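PDB 4C65: ochratoxinase from Aspergillus niger, which uses zinc at its active site to hydrolyse ochratoxin A to ochratoxin alpha and L-phenylalanine, acting as a carboxypeptidase that prefers aromatic residues. Local coordinates for residues V285-R288 and S289-E292. Sequence-based numbering, arbitrary orientation.
Sequences VATR and SVIE
Arg288 and Glu292, one helical turn apart, pair their charged ends near the start of helix 288-297. NE of Arg288 lies 2.8 Å from OE2 of Glu292, and NH2 of Arg288 adds a weak second bond to that oxygen at 3.1 Å. The grip is skewed rather than flat: NE meets OE2 on the anti side and somewhat out of the carboxylate plane, and the guanidinium and carboxylate planes stand 55° apart. Bends at chi2 in both side chains, 63° in Arg288 and -65° in Glu292, fold the two ends together. The same oxygen also forms a salt bridge with Arg353 of helix 344-354, so two arginines share it. CG2 of Ile291 sits 3.5 Å from NH1 of Arg288, over one face of the guanidinium and towards its rim, while the Arg288 NH1 bonds to Ala314 O and His317 ND1 of helix 304-327 probably help to fix its rotation. Within the same turn, Glu292 N donates to Arg288 O at 3.0 Å, the i to i+4 bond of the helix. On the strand side, Thr287 OG1 donates to Ala286 O at 2.7 Å and is also hydrogen-bonded to ND1 of the zinc ligand His265. The side chain of Thr287 also lies close to His69, a ligand of the other zinc site. The whole is a strand-to-helix connection in the twisted TIM barrel of an amidohydrolase, joining an i/i+4 salt bridge on the new helix to the second shell of the zinc site.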
# COMPACT_ATOMS: atom_id res chain seq x y z
N VAL A 285 19.33 29.16 -24.87
CA VAL A 285 18.22 29.93 -24.36
C VAL A 285 18.63 30.54 -23.03
O VAL A 285 18.64 29.86 -22.00
CB VAL A 285 16.99 29.04 -24.18
CG1 VAL A 285 15.80 29.87 -23.69
CG2 VAL A 285 16.67 28.34 -25.49
N ALA A 286 18.91 31.83 -23.05
CA ALA A 286 19.55 32.50 -21.90
C ALA A 286 18.63 32.71 -20.68
O ALA A 286 19.08 32.60 -19.56
CB ALA A 286 20.15 33.82 -22.36
N THR A 287 17.35 32.98 -20.93
CA THR A 287 16.39 33.43 -19.90
C THR A 287 16.96 34.54 -19.03
O THR A 287 16.99 34.43 -17.81
CB THR A 287 15.84 32.27 -19.03
OG1 THR A 287 16.86 31.75 -18.19
CG2 THR A 287 15.32 31.13 -19.90
N ARG A 288 17.38 35.62 -19.66
CA ARG A 288 18.01 36.73 -18.95
C ARG A 288 17.02 37.43 -18.05
O ARG A 288 17.42 38.01 -17.05
CB ARG A 288 18.66 37.72 -19.94
CG ARG A 288 19.41 38.89 -19.29
CD ARG A 288 20.59 38.46 -18.45
NE ARG A 288 21.15 39.57 -17.70
CZ ARG A 288 22.25 39.48 -16.94
NH1 ARG A 288 22.90 38.33 -16.78
NH2 ARG A 288 22.70 40.55 -16.31
N SER A 289 15.73 37.34 -18.38
CA SER A 289 14.68 37.97 -17.55
C SER A 289 14.75 37.53 -16.10
O SER A 289 14.64 38.35 -15.19
CB SER A 289 13.29 37.64 -18.09
OG SER A 289 12.98 38.41 -19.23
N VAL A 290 14.95 36.25 -15.87
CA VAL A 290 14.97 35.72 -14.55
C VAL A 290 16.14 36.27 -13.72
O VAL A 290 16.00 36.56 -12.52
CB VAL A 290 14.93 34.18 -14.66
CG1 VAL A 290 16.18 33.47 -14.18
CG2 VAL A 290 13.68 33.62 -14.02
N ILE A 291 17.29 36.44 -14.36
CA ILE A 291 18.44 37.07 -13.71
C ILE A 291 18.14 38.52 -13.39
O ILE A 291 18.51 39.02 -12.33
CB ILE A 291 19.73 36.98 -14.58
CG1 ILE A 291 20.45 35.65 -14.37
CG2 ILE A 291 20.80 37.92 -14.05
CD1 ILE A 291 20.02 34.37 -15.00
N GLU A 292 17.50 39.21 -14.33
CA GLU A 292 17.24 40.64 -14.18
C GLU A 292 16.26 40.90 -13.07
O GLU A 292 16.35 41.92 -12.40
CB GLU A 292 16.74 41.24 -15.50
CG GLU A 292 17.79 41.30 -16.61
CD GLU A 292 18.95 42.24 -16.29
OE1 GLU A 292 18.78 43.17 -15.49
OE2 GLU A 292 20.04 42.02 -16.84